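Local coordinates for intermedilysin (Streptococcus intermedius, PDB 5IMW), which probably lyses host cells by binding cholesterol-containing membranes, changing shape and assembling into an oligomeric pore, as a secreted cholesterol-dependent cytolysin, at residues 7-12 and 209-214; 96-101 and 114-119; 155-160 and 180-185; 378-383 and 424-429; 451-456 and 466-471. All blocks are in the same frame, centred on the assembly; numbering follows the deposited sequence.

Contact 1: residues 7-12 and 209-214; sequences ALNDYI and PNSPSA
N9 carries its carboxamide beside the backbone N (chi1 -71°) and S213 sets its hydroxyl between its own N and carbonyl carbon (chi1 48°), and these two torsions bring amide oxygen and hydroxyl together across the gap between helix and loop. As modelled, S213 N donates to N9 OD1 at 3.0 Å, along a rather bent line (140° at the hydrogen), and S213 OG lies 2.6 Å from N9 OD1 as a second donor. The amide is too close to S211 and S213 in the model, however, so the place of the oxygen and the details of both bonds are doubtful. A turn farther along the helix the contact becomes apolar: I12 slides past the ring of P212 in the opposite direction, CG1 lying 3.9 Å from P212 CB. L8 extends CD2 to 4.2 Å from S213 CA, on the other side of N9 in sequence. The same helix, 2-14, rests on helix 222-227 through L8 and I12, both touching L225, while the loop follows strand 202-206 and P212 also meets W13.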
# COMPACT_ATOMS: atom_id res chain seq x y z
N ALA A 7 35.15 -18.95 -20.52
CA ALA A 7 35.30 -19.35 -19.12
C ALA A 7 34.44 -18.49 -18.20
O ALA A 7 33.79 -19.01 -17.29
CB ALA A 7 36.77 -19.28 -18.71
N LEU A 8 34.44 -17.18 -18.42
CA LEU A 8 33.66 -16.29 -17.56
C LEU A 8 32.16 -16.53 -17.73
O LEU A 8 31.40 -16.40 -16.77
CB LEU A 8 34.02 -14.84 -17.86
CG LEU A 8 33.26 -13.76 -17.09
CD1 LEU A 8 33.26 -14.04 -15.60
CD2 LEU A 8 33.88 -12.40 -17.36
N ASN A 9 31.72 -16.87 -18.95
CA ASN A 9 30.31 -17.15 -19.17
C ASN A 9 29.85 -18.37 -18.38
O ASN A 9 28.70 -18.42 -17.92
CB ASN A 9 30.05 -17.37 -20.66
CG ASN A 9 30.16 -16.10 -21.47
OD1 ASN A 9 30.45 -15.03 -20.93
ND2 ASN A 9 29.93 -16.20 -22.78
N ASP A 10 30.73 -19.36 -18.20
CA ASP A 10 30.35 -20.59 -17.52
C ASP A 10 30.29 -20.41 -16.00
O ASP A 10 29.49 -21.08 -15.34
CB ASP A 10 31.32 -21.72 -17.87
CG ASP A 10 31.35 -22.00 -19.36
OD1 ASP A 10 30.38 -22.59 -19.88
OD2 ASP A 10 32.36 -21.65 -20.01
N TYR A 11 31.11 -19.53 -15.44
CA TYR A 11 31.05 -19.29 -14.00
C TYR A 11 29.75 -18.58 -13.62
O TYR A 11 29.16 -18.89 -12.58
CB TYR A 11 32.25 -18.47 -13.55
CG TYR A 11 32.14 -17.99 -12.12
CD1 TYR A 11 32.23 -18.88 -11.06
CD2 TYR A 11 31.94 -16.65 -11.83
CE1 TYR A 11 32.13 -18.45 -9.75
CE2 TYR A 11 31.84 -16.21 -10.53
CZ TYR A 11 31.93 -17.12 -9.49
OH TYR A 11 31.83 -16.68 -8.19
N ILE A 12 29.29 -17.64 -14.45
CA ILE A 12 28.04 -16.95 -14.17
C ILE A 12 26.87 -17.91 -14.28
O ILE A 12 26.01 -17.98 -13.40
CB ILE A 12 27.87 -15.74 -15.12
CG1 ILE A 12 29.10 -14.83 -15.08
CG2 ILE A 12 26.62 -14.96 -14.75
CD1 ILE A 12 29.35 -14.14 -13.76
N PRO A 209 22.46 -8.26 -22.75
CA PRO A 209 23.78 -8.52 -23.32
C PRO A 209 23.83 -9.86 -24.04
O PRO A 209 23.18 -10.83 -23.64
CB PRO A 209 24.71 -8.51 -22.10
CG PRO A 209 23.82 -8.87 -20.96
CD PRO A 209 22.48 -8.30 -21.27
N ASN A 210 24.62 -9.90 -25.11
CA ASN A 210 24.79 -11.14 -25.87
C ASN A 210 25.33 -12.26 -25.00
O ASN A 210 25.18 -13.44 -25.36
CB ASN A 210 25.73 -10.92 -27.06
CG ASN A 210 25.45 -9.63 -27.80
OD1 ASN A 210 26.16 -8.63 -27.62
ND2 ASN A 210 24.42 -9.63 -28.64
N SER A 211 25.94 -11.93 -23.87
CA SER A 211 26.54 -12.91 -22.99
C SER A 211 26.90 -12.22 -21.67
O SER A 211 27.14 -11.01 -21.66
CB SER A 211 27.78 -13.53 -23.64
OG SER A 211 28.58 -14.21 -22.70
N PRO A 212 26.94 -12.95 -20.55
CA PRO A 212 27.38 -12.31 -19.30
C PRO A 212 28.74 -11.63 -19.41
O PRO A 212 28.94 -10.55 -18.85
CB PRO A 212 27.40 -13.48 -18.31
CG PRO A 212 26.41 -14.44 -18.85
CD PRO A 212 26.51 -14.34 -20.34
N SER A 213 29.68 -12.25 -20.13
CA SER A 213 30.99 -11.64 -20.32
C SER A 213 30.89 -10.26 -20.95
O SER A 213 31.72 -9.39 -20.67
CB SER A 213 31.87 -12.55 -21.18
OG SER A 213 31.17 -12.98 -22.34
N ALA A 214 29.89 -10.04 -21.80
CA ALA A 214 29.74 -8.75 -22.47
C ALA A 214 29.72 -7.61 -21.46
O ALA A 214 30.22 -6.52 -21.73
CB ALA A 214 28.47 -8.74 -23.32

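Contact 2: residues 96-101 and 114-119; sequences RGKTTI and NLTVEN
N114 opens the pairing by directing its CA-H at I101 O, 3.1 Å from N114 CA. The next residue, L115, forms a hydrogen-bonded pair with I101: its N donates to I101 O at 2.8 Å, and I101 N returns a bond to L115 O. On this face the branched CB of I101 packs 4.2 Å from L115 CB. T116 then faces the other way, side by side with T100 in a non-hydrogen-bonded pair, T116 OG1 lying 3.6 Å from T100 CG2; its methyl, anti to the backbone N, turns to the chain of K98. V117 restores the hydrogen-bonded pattern, its N giving to T99 O at 3.2 Å and its O taking T99 N, while V117 CG2 reaches I101 CD1 at 4.4 Å. Beyond the strand, E118 folds back at chi2 (59°) to lie alongside K98. The carboxylate meets the methylenes of K98, whose amine bends off, with K98 NZ 5.6 Å from E118 OE1. This hairpin shows a general division of labour: I101, L115 and V117 make the greasy face against helix 122-140, T100 and T116 line the other face, and opposite charges at the end can attract, probably modestly, without a direct bond.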
# COMPACT_ATOMS: atom_id res chain seq x y z
N ARG A 96 34.55 -2.87 -17.14
CA ARG A 96 33.32 -3.24 -17.81
C ARG A 96 33.50 -3.17 -19.32
O ARG A 96 34.44 -2.57 -19.84
CB ARG A 96 32.15 -2.33 -17.40
CG ARG A 96 31.33 -2.86 -16.24
CD ARG A 96 30.02 -2.09 -16.11
NE ARG A 96 29.74 -1.75 -14.73
CZ ARG A 96 30.38 -0.80 -14.05
NH1 ARG A 96 31.34 -0.09 -14.63
NH2 ARG A 96 30.05 -0.56 -12.79
N GLY A 97 32.56 -3.81 -20.02
CA GLY A 97 32.49 -3.77 -21.47
C GLY A 97 31.46 -2.78 -21.95
O GLY A 97 30.98 -1.92 -21.20
N LYS A 98 31.09 -2.91 -23.22
CA LYS A 98 30.12 -2.00 -23.80
C LYS A 98 28.73 -2.28 -23.26
O LYS A 98 28.38 -3.41 -22.93
CB LYS A 98 30.12 -2.12 -25.32
CG LYS A 98 31.50 -2.06 -25.95
CD LYS A 98 31.46 -1.66 -27.43
CE LYS A 98 31.11 -2.84 -28.34
NZ LYS A 98 29.75 -3.40 -28.13
N THR A 99 27.92 -1.22 -23.17
CA THR A 99 26.54 -1.31 -22.71
C THR A 99 25.65 -0.65 -23.75
O THR A 99 25.83 0.52 -24.06
CB THR A 99 26.36 -0.64 -21.34
OG1 THR A 99 27.44 -1.01 -20.47
CG2 THR A 99 25.05 -1.08 -20.71
N THR A 100 24.70 -1.42 -24.28
CA THR A 100 23.74 -0.92 -25.26
C THR A 100 22.46 -0.49 -24.55
O THR A 100 21.87 -1.28 -23.81
CB THR A 100 23.44 -1.98 -26.32
OG1 THR A 100 23.73 -3.28 -25.79
CG2 THR A 100 24.27 -1.73 -27.59
N ILE A 101 22.05 0.74 -24.79
CA ILE A 101 20.91 1.35 -24.11
C ILE A 101 19.85 1.70 -25.14
O ILE A 101 20.15 1.94 -26.32
CB ILE A 101 21.34 2.60 -23.31
CG1 ILE A 101 22.42 2.21 -22.29
CG2 ILE A 101 20.14 3.25 -22.63
CD1 ILE A 101 22.96 3.38 -21.49
N ASN A 114 18.97 3.98 -29.79
CA ASN A 114 19.95 3.07 -29.20
C ASN A 114 21.28 3.78 -29.01
O ASN A 114 21.74 4.51 -29.89
CB ASN A 114 20.13 1.83 -30.09
CG ASN A 114 18.81 1.19 -30.46
OD1 ASN A 114 17.85 1.88 -30.81
ND2 ASN A 114 18.76 -0.13 -30.38
N LEU A 115 21.90 3.55 -27.86
CA LEU A 115 23.20 4.13 -27.53
C LEU A 115 24.21 3.02 -27.27
O LEU A 115 23.89 1.83 -27.23
CB LEU A 115 23.11 5.03 -26.29
CG LEU A 115 22.06 6.14 -26.30
CD1 LEU A 115 22.26 7.05 -25.09
CD2 LEU A 115 22.13 6.94 -27.59
N THR A 116 25.46 3.44 -27.10
CA THR A 116 26.54 2.56 -26.70
C THR A 116 27.54 3.37 -25.89
O THR A 116 27.85 4.52 -26.24
CB THR A 116 27.24 1.93 -27.91
OG1 THR A 116 26.31 1.11 -28.63
CG2 THR A 116 28.43 1.08 -27.47
N VAL A 117 28.04 2.78 -24.80
CA VAL A 117 29.03 3.42 -23.95
C VAL A 117 30.20 2.46 -23.79
O VAL A 117 30.01 1.31 -23.39
CB VAL A 117 28.45 3.80 -22.57
CG1 VAL A 117 29.39 4.76 -21.85
CG2 VAL A 117 27.07 4.42 -22.73
N GLU A 118 31.40 2.94 -24.10
CA GLU A 118 32.56 2.06 -24.16
C GLU A 118 33.06 1.69 -22.77
O GLU A 118 33.37 0.52 -22.51
CB GLU A 118 33.67 2.72 -24.97
CG GLU A 118 34.66 1.75 -25.59
CD GLU A 118 34.00 0.76 -26.53
OE1 GLU A 118 34.14 -0.46 -26.31
OE2 GLU A 118 33.32 1.20 -27.48
N ASN A 119 33.14 2.67 -21.86
CA ASN A 119 33.64 2.46 -20.50
C ASN A 119 32.56 2.95 -19.54
O ASN A 119 32.66 4.06 -18.99
CB ASN A 119 34.96 3.19 -20.28
CG ASN A 119 36.04 2.77 -21.27
OD1 ASN A 119 36.17 1.59 -21.59
ND2 ASN A 119 36.81 3.73 -21.76

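Contact 3: residues 155-160 and 180-185; sequences ISAQSM and VDFSSV
The backbones stay well apart here, with the CA atoms of S159 and F182 7.5 Å from each other and those of Q158 and V185 7.4 Å, so side chains must span the gap where a strand gives way to a turn and a second segment enters a helix. F182 does most of this. With chi1 at -124° its ring reaches the chain at 157-159, where CZ comes 3.6 Å from A157 CB. The ring turns its edge to the backbone of Q158, while S159 N lies obliquely to it. Several of these approaches are shorter than the model can justify, and the safe reading is simply that the ring is wedged against a turn. A157 adds a looser touch, its CB 4.5 Å from V180 CG1. V185 completes the apolar side: its CG1, anti to the backbone N, faces A157 O at 3.9 Å, and its side chain crosses that of Q158 at about a right angle. Q158, bent at chi2, sends its NE2 to the carbonyl oxygen of T355. D181 OD1 accepts S183 N in a weak capping bond, and D181 OD2 separately accepts S184 OG at 2.5 Å. S159 is the N-cap of helix 160-167, whose Q162 also binds the backbone N of both Q158 and S159. As in other cholesterol-dependent cytolysins, the helices here probably refold into a membrane-spanning hairpin. They link strands 149-156 and 191-200, neighbours in the central sheet; V185 leans on V192, and Y352 of strand 346-361 touches Q158 and S159.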
# COMPACT_ATOMS: atom_id res chain seq x y z
N ILE A 155 -0.94 3.39 1.92
CA ILE A 155 -1.18 2.51 3.06
C ILE A 155 -1.51 3.36 4.28
O ILE A 155 -1.38 4.59 4.26
CB ILE A 155 0.03 1.61 3.33
CG1 ILE A 155 -0.35 0.42 4.21
CG2 ILE A 155 1.16 2.40 3.98
CD1 ILE A 155 0.27 -0.89 3.77
N SER A 156 -1.93 2.71 5.36
CA SER A 156 -2.18 3.38 6.63
C SER A 156 -0.97 3.20 7.54
O SER A 156 -0.34 2.14 7.55
CB SER A 156 -3.43 2.82 7.31
OG SER A 156 -3.66 3.46 8.55
N ALA A 157 -0.66 4.25 8.30
CA ALA A 157 0.50 4.22 9.19
C ALA A 157 0.20 3.36 10.41
O ALA A 157 -0.73 3.65 11.18
CB ALA A 157 0.87 5.63 9.61
N GLN A 158 0.99 2.30 10.60
CA GLN A 158 0.89 1.44 11.77
C GLN A 158 2.23 1.10 12.41
O GLN A 158 2.24 0.63 13.55
CB GLN A 158 0.17 0.13 11.42
CG GLN A 158 -1.29 0.30 11.03
CD GLN A 158 -2.15 0.77 12.19
OE1 GLN A 158 -1.91 1.81 12.79
NE2 GLN A 158 -3.17 -0.02 12.51
N SER A 159 3.35 1.32 11.73
CA SER A 159 4.67 1.24 12.33
C SER A 159 5.67 1.82 11.34
O SER A 159 5.47 1.75 10.13
CB SER A 159 5.05 -0.21 12.68
OG SER A 159 6.37 -0.29 13.18
N MET A 160 6.75 2.40 11.87
CA MET A 160 7.82 2.86 11.00
C MET A 160 8.41 1.69 10.22
O MET A 160 8.62 1.78 9.01
CB MET A 160 8.90 3.57 11.82
CG MET A 160 10.19 3.82 11.05
SD MET A 160 9.94 4.59 9.43
CE MET A 160 9.99 6.33 9.85
N VAL A 180 6.16 11.82 10.75
CA VAL A 180 4.95 11.06 11.03
C VAL A 180 4.82 10.85 12.53
O VAL A 180 5.45 9.95 13.10
CB VAL A 180 4.94 9.71 10.29
CG1 VAL A 180 3.75 8.86 10.72
CG2 VAL A 180 4.90 9.94 8.79
N ASP A 181 4.02 11.69 13.19
CA ASP A 181 3.66 11.45 14.58
C ASP A 181 2.96 10.10 14.68
O ASP A 181 1.91 9.88 14.07
CB ASP A 181 2.74 12.56 15.09
CG ASP A 181 2.17 12.26 16.46
OD1 ASP A 181 2.88 11.65 17.29
OD2 ASP A 181 1.00 12.63 16.71
N PHE A 182 3.54 9.19 15.47
CA PHE A 182 3.05 7.82 15.54
C PHE A 182 2.47 7.45 16.90
O PHE A 182 1.84 6.39 17.00
CB PHE A 182 4.17 6.84 15.19
CG PHE A 182 3.82 5.92 14.07
CD1 PHE A 182 2.91 4.90 14.27
CD2 PHE A 182 4.37 6.09 12.81
CE1 PHE A 182 2.56 4.06 13.24
CE2 PHE A 182 4.03 5.25 11.78
CZ PHE A 182 3.12 4.23 11.99
N SER A 183 2.66 8.27 17.93
CA SER A 183 2.10 7.94 19.23
C SER A 183 0.58 7.92 19.19
O SER A 183 -0.05 7.06 19.81
CB SER A 183 2.60 8.94 20.28
OG SER A 183 2.09 10.23 20.03
N SER A 184 -0.02 8.85 18.44
CA SER A 184 -1.45 9.11 18.55
C SER A 184 -2.31 8.20 17.68
O SER A 184 -3.54 8.28 17.76
CB SER A 184 -1.75 10.57 18.21
OG SER A 184 -0.57 11.35 18.24
N VAL A 185 -1.71 7.34 16.84
CA VAL A 185 -2.49 6.26 16.24
C VAL A 185 -2.76 5.19 17.28
O VAL A 185 -3.85 4.60 17.32
CB VAL A 185 -1.76 5.68 15.01
CG1 VAL A 185 -2.35 4.34 14.62
CG2 VAL A 185 -1.86 6.64 13.84

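Contact 4: residues 378-383 and 424-429; sequences YVYWEE and RVKVLG
K426 NZ is held by two tyrosines at once. It donates to Y380 OH at 2.9 Å, coming in at the edge of that ring near its plane, and it sits 3.9 Å from the centroid of the Y378 ring, 32° off the normal, an off-centre cation-pi contact. The lysine gets there by bending at chi3 (-74°) and again at chi4, which curls the amine back above the neighbouring strand. Such a grip should favour the charged form of the amine. On the same face R424 bends at chi3 and lays its guanidinium against Y380, with ring and guanidinium planes 21° apart and Y380 CD1 3.9 Å above the centre of the group. L428 brings CD1 to the edge of the Y378 ring, crossing it at about a right angle. All this rests on an antiparallel ladder in the C-terminal beta-sandwich domain, the membrane-recognition domain of cholesterol-dependent cytolysins, with Y378-K426 and Y380-R424 as hydrogen-bonded pairs. R424 N bonds to Y380 O at 2.9 Å, and Y378 N to K426 O at 2.8 Å. G429 ends the strand and begins the tryptophan-rich undecapeptide loop of this family. On the opposite face V379 and V425 pair between the hydrogen-bonded positions, CG2 of V379 lying 4.4 Å from CG1 of V425. Further along that strand W381 NE1 donates to E383 OE2 at 2.8 Å in the indole plane, and its ring meets F416 edge-to-face.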
# COMPACT_ATOMS: atom_id res chain seq x y z
N TYR A 378 -40.10 -13.57 21.62
CA TYR A 378 -38.96 -13.83 22.48
C TYR A 378 -37.73 -13.17 21.85
O TYR A 378 -37.51 -13.27 20.64
CB TYR A 378 -38.71 -15.32 22.69
CG TYR A 378 -39.89 -16.06 23.30
CD1 TYR A 378 -41.00 -16.40 22.53
CD2 TYR A 378 -39.89 -16.43 24.64
CE1 TYR A 378 -42.07 -17.07 23.07
CE2 TYR A 378 -40.96 -17.10 25.19
CZ TYR A 378 -42.05 -17.42 24.40
OH TYR A 378 -43.13 -18.09 24.95
N VAL A 379 -36.95 -12.49 22.68
CA VAL A 379 -35.84 -11.65 22.21
C VAL A 379 -34.76 -11.63 23.29
O VAL A 379 -35.05 -11.36 24.46
CB VAL A 379 -36.31 -10.22 21.88
CG1 VAL A 379 -35.14 -9.25 21.83
CG2 VAL A 379 -37.06 -10.21 20.55
N TYR A 380 -33.53 -11.92 22.89
CA TYR A 380 -32.41 -11.97 23.81
C TYR A 380 -31.21 -11.28 23.17
O TYR A 380 -31.16 -11.07 21.96
CB TYR A 380 -32.04 -13.41 24.20
CG TYR A 380 -33.21 -14.37 24.24
CD1 TYR A 380 -33.72 -14.91 23.07
CD2 TYR A 380 -33.79 -14.74 25.44
CE1 TYR A 380 -34.79 -15.79 23.10
CE2 TYR A 380 -34.85 -15.62 25.48
CZ TYR A 380 -35.35 -16.14 24.30
OH TYR A 380 -36.41 -17.02 24.33
N TRP A 381 -30.24 -10.93 24.01
CA TRP A 381 -29.01 -10.30 23.54
C TRP A 381 -27.99 -10.36 24.68
O TRP A 381 -28.24 -10.95 25.73
CB TRP A 381 -29.27 -8.86 23.09
CG TRP A 381 -29.57 -7.92 24.21
CD1 TRP A 381 -28.67 -7.20 24.95
CD2 TRP A 381 -30.86 -7.57 24.72
NE1 TRP A 381 -29.32 -6.44 25.89
CE2 TRP A 381 -30.67 -6.65 25.77
CE3 TRP A 381 -32.17 -7.96 24.40
CZ2 TRP A 381 -31.73 -6.11 26.49
CZ3 TRP A 381 -33.22 -7.42 25.12
CH2 TRP A 381 -32.99 -6.50 26.15
N GLU A 382 -26.83 -9.75 24.45
CA GLU A 382 -25.75 -9.72 25.43
C GLU A 382 -25.15 -8.33 25.47
O GLU A 382 -25.09 -7.63 24.46
CB GLU A 382 -24.66 -10.75 25.09
CG GLU A 382 -25.14 -11.91 24.22
CD GLU A 382 -24.11 -13.01 24.09
OE1 GLU A 382 -23.02 -12.89 24.70
OE2 GLU A 382 -24.38 -14.01 23.39
N GLU A 383 -24.70 -7.93 26.66
CA GLU A 383 -24.16 -6.60 26.89
C GLU A 383 -22.76 -6.71 27.49
O GLU A 383 -22.55 -7.47 28.44
CB GLU A 383 -25.07 -5.78 27.81
CG GLU A 383 -26.43 -5.46 27.21
CD GLU A 383 -27.39 -4.84 28.21
OE1 GLU A 383 -26.98 -4.60 29.37
OE2 GLU A 383 -28.56 -4.58 27.84
N ARG A 424 -30.85 -11.82 19.18
CA ARG A 424 -31.65 -12.91 18.65
C ARG A 424 -33.12 -12.54 18.70
O ARG A 424 -33.57 -11.85 19.63
CB ARG A 424 -31.41 -14.20 19.43
CG ARG A 424 -29.94 -14.61 19.55
CD ARG A 424 -29.75 -15.53 20.74
NE ARG A 424 -30.72 -16.62 20.74
CZ ARG A 424 -31.02 -17.37 21.79
NH1 ARG A 424 -30.42 -17.15 22.96
NH2 ARG A 424 -31.92 -18.33 21.69
N VAL A 425 -33.88 -13.00 17.71
CA VAL A 425 -35.30 -12.70 17.60
C VAL A 425 -36.04 -14.00 17.35
O VAL A 425 -35.95 -14.58 16.26
CB VAL A 425 -35.59 -11.70 16.47
CG1 VAL A 425 -37.09 -11.43 16.37
CG2 VAL A 425 -34.84 -10.40 16.71
N LYS A 426 -36.79 -14.46 18.35
CA LYS A 426 -37.77 -15.52 18.17
C LYS A 426 -39.15 -14.87 18.15
O LYS A 426 -39.42 -13.94 18.91
CB LYS A 426 -37.70 -16.55 19.29
CG LYS A 426 -38.07 -17.97 18.87
CD LYS A 426 -38.70 -18.76 20.02
CE LYS A 426 -37.67 -19.19 21.06
NZ LYS A 426 -37.94 -18.62 22.40
N VAL A 427 -40.02 -15.37 17.28
CA VAL A 427 -41.36 -14.81 17.13
C VAL A 427 -42.29 -15.92 16.66
O VAL A 427 -42.00 -16.60 15.66
CB VAL A 427 -41.37 -13.61 16.16
CG1 VAL A 427 -40.85 -14.00 14.81
CG2 VAL A 427 -42.77 -13.00 16.06
N LEU A 428 -43.39 -16.12 17.38
CA LEU A 428 -44.33 -17.18 17.06
C LEU A 428 -45.75 -16.69 17.29
O LEU A 428 -46.00 -15.77 18.07
CB LEU A 428 -44.06 -18.45 17.89
CG LEU A 428 -42.74 -18.55 18.64
CD1 LEU A 428 -42.80 -17.78 19.95
CD2 LEU A 428 -42.37 -20.01 18.89
N GLY A 429 -46.69 -17.32 16.59
CA GLY A 429 -48.09 -16.99 16.71
C GLY A 429 -48.96 -18.17 17.08
O GLY A 429 -48.57 -19.00 17.90

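Contact 5: residues 451-456 and 466-471; sequences PQRNIS and FEDKVV
Backbone bonds join Q452 to V471 and run on in an antiparallel ladder. V471 N gives to Q452 O at 3.1 Å. N454 and K469 form one hydrogen-bonded pair, and S456 with E467 another, where E467 N to S456 O is weak at 3.4 Å. Among side-chain bonds, S456 OG donates to E467 OE1 at 2.9 Å, meeting the anti lone pair of the carboxylate; CG of E467 stands opposite the backbone N (chi1 -176°) and the extended chain reaches across to the serine. Charge pairing on the other face is looser: R453 NH1 and D468 OD1 are 3.7 Å apart, a long salt bridge, with OD1 at the guanidinium edge and the two planes 72° apart. The guanidinium is held elsewhere too, for its NH2 bonds to the carbonyl oxygen of P448. V470 adds van der Waals packing, its CG2 4.0 Å above the guanidinium plane of R453, toward the rim. Strand 453-459 also pairs in parallel with 365-369, R453 and I455 both bonding to T366. The result is a two-stranded beta hairpin at the edge of a four-stranded sheet, one layer of the C-terminal sandwich.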
# COMPACT_ATOMS: atom_id res chain seq x y z
N PRO A 451 -29.29 1.78 13.38
CA PRO A 451 -30.02 2.84 14.09
C PRO A 451 -31.51 2.58 14.23
O PRO A 451 -32.12 3.05 15.20
CB PRO A 451 -29.75 4.09 13.22
CG PRO A 451 -29.02 3.58 11.98
CD PRO A 451 -28.32 2.35 12.43
N GLN A 452 -32.12 1.84 13.31
CA GLN A 452 -33.55 1.58 13.39
C GLN A 452 -33.91 0.41 12.49
O GLN A 452 -33.62 0.43 11.29
CB GLN A 452 -34.37 2.82 12.98
CG GLN A 452 -35.84 2.76 13.39
CD GLN A 452 -36.07 3.12 14.85
OE1 GLN A 452 -35.47 4.07 15.36
NE2 GLN A 452 -36.92 2.36 15.52
N ARG A 453 -34.54 -0.60 13.07
CA ARG A 453 -35.07 -1.74 12.33
C ARG A 453 -36.47 -2.04 12.84
O ARG A 453 -36.69 -2.11 14.05
CB ARG A 453 -34.15 -2.96 12.46
CG ARG A 453 -34.86 -4.33 12.45
CD ARG A 453 -34.06 -5.38 11.72
NE ARG A 453 -32.62 -5.25 11.93
CZ ARG A 453 -31.70 -5.79 11.14
NH1 ARG A 453 -32.06 -6.51 10.08
NH2 ARG A 453 -30.41 -5.61 11.39
N ASN A 454 -37.40 -2.22 11.91
CA ASN A 454 -38.81 -2.42 12.24
C ASN A 454 -39.24 -3.81 11.80
O ASN A 454 -39.10 -4.16 10.62
CB ASN A 454 -39.68 -1.35 11.57
CG ASN A 454 -39.31 0.05 12.01
OD1 ASN A 454 -38.27 0.26 12.65
ND2 ASN A 454 -40.16 1.01 11.68
N ILE A 455 -39.78 -4.58 12.74
CA ILE A 455 -40.28 -5.92 12.49
C ILE A 455 -41.79 -5.89 12.61
O ILE A 455 -42.33 -5.36 13.60
CB ILE A 455 -39.67 -6.95 13.46
CG1 ILE A 455 -38.14 -6.82 13.48
CG2 ILE A 455 -40.08 -8.36 13.06
CD1 ILE A 455 -37.47 -7.68 14.53
N SER A 456 -42.49 -6.45 11.62
CA SER A 456 -43.93 -6.33 11.54
C SER A 456 -44.56 -7.70 11.26
O SER A 456 -43.86 -8.69 11.03
CB SER A 456 -44.34 -5.33 10.46
OG SER A 456 -43.22 -4.61 9.97
N PHE A 466 -45.36 -11.18 7.14
CA PHE A 466 -44.38 -10.54 8.01
C PHE A 466 -43.45 -9.68 7.18
O PHE A 466 -43.46 -9.72 5.94
CB PHE A 466 -43.59 -11.59 8.82
CG PHE A 466 -42.75 -12.52 7.98
CD1 PHE A 466 -43.09 -12.85 6.67
CD2 PHE A 466 -41.61 -13.08 8.51
CE1 PHE A 466 -42.31 -13.71 5.93
CE2 PHE A 466 -40.83 -13.94 7.78
CZ PHE A 466 -41.18 -14.26 6.49
N GLU A 467 -42.63 -8.89 7.87
CA GLU A 467 -41.72 -7.95 7.23
C GLU A 467 -40.54 -7.67 8.14
O GLU A 467 -40.69 -7.62 9.37
CB GLU A 467 -42.44 -6.63 6.89
CG GLU A 467 -41.58 -5.62 6.12
CD GLU A 467 -42.13 -4.21 6.19
OE1 GLU A 467 -42.51 -3.76 7.29
OE2 GLU A 467 -42.20 -3.54 5.13
N ASP A 468 -39.37 -7.50 7.53
CA ASP A 468 -38.18 -6.99 8.21
C ASP A 468 -37.64 -5.84 7.37
O ASP A 468 -37.35 -6.03 6.18
CB ASP A 468 -37.12 -8.08 8.38
CG ASP A 468 -35.92 -7.62 9.18
OD1 ASP A 468 -35.62 -6.40 9.16
OD2 ASP A 468 -35.27 -8.46 9.83
N LYS A 469 -37.52 -4.66 7.98
CA LYS A 469 -37.16 -3.46 7.25
C LYS A 469 -36.09 -2.70 8.02
O LYS A 469 -35.83 -2.97 9.20
CB LYS A 469 -38.39 -2.57 7.00
CG LYS A 469 -38.18 -1.49 5.96
CD LYS A 469 -39.43 -1.27 5.13
CE LYS A 469 -39.23 -0.17 4.10
NZ LYS A 469 -39.25 1.18 4.71
N VAL A 470 -35.47 -1.73 7.34
CA VAL A 470 -34.31 -1.03 7.87
C VAL A 470 -34.37 0.42 7.42
O VAL A 470 -34.76 0.72 6.29
CB VAL A 470 -32.99 -1.70 7.40
CG1 VAL A 470 -31.80 -0.97 8.00
CG2 VAL A 470 -32.96 -3.18 7.79
N VAL A 471 -33.99 1.33 8.32
CA VAL A 471 -33.78 2.73 7.98
C VAL A 471 -32.89 3.37 9.04
O VAL A 471 -31.67 3.38 8.91
CB VAL A 471 -35.10 3.51 7.85
CG1 VAL A 471 -35.46 3.72 6.39
CG2 VAL A 471 -36.23 2.81 8.59

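Read from the N terminus, these contacts show how long loops can hold shorter ones. Contact 1 ties the first helix to residues some two hundred positions later, and both contact 2, a short hairpin, and contact 3, at the central sheet, fall within that span, one after the other. None cross. Contacts 1 and 2 lie close, their centres 16 Å apart, at one end of the molecule; contact 3 is nearer the middle. After contact 1 has closed, contacts 4 and 5 follow in series in the far C-terminal sandwich, their centres about 76 and 74 Å from that of contact 1. They join its two sheets directly, V425 CG1 meeting I455 CD1 at 4.2 Å.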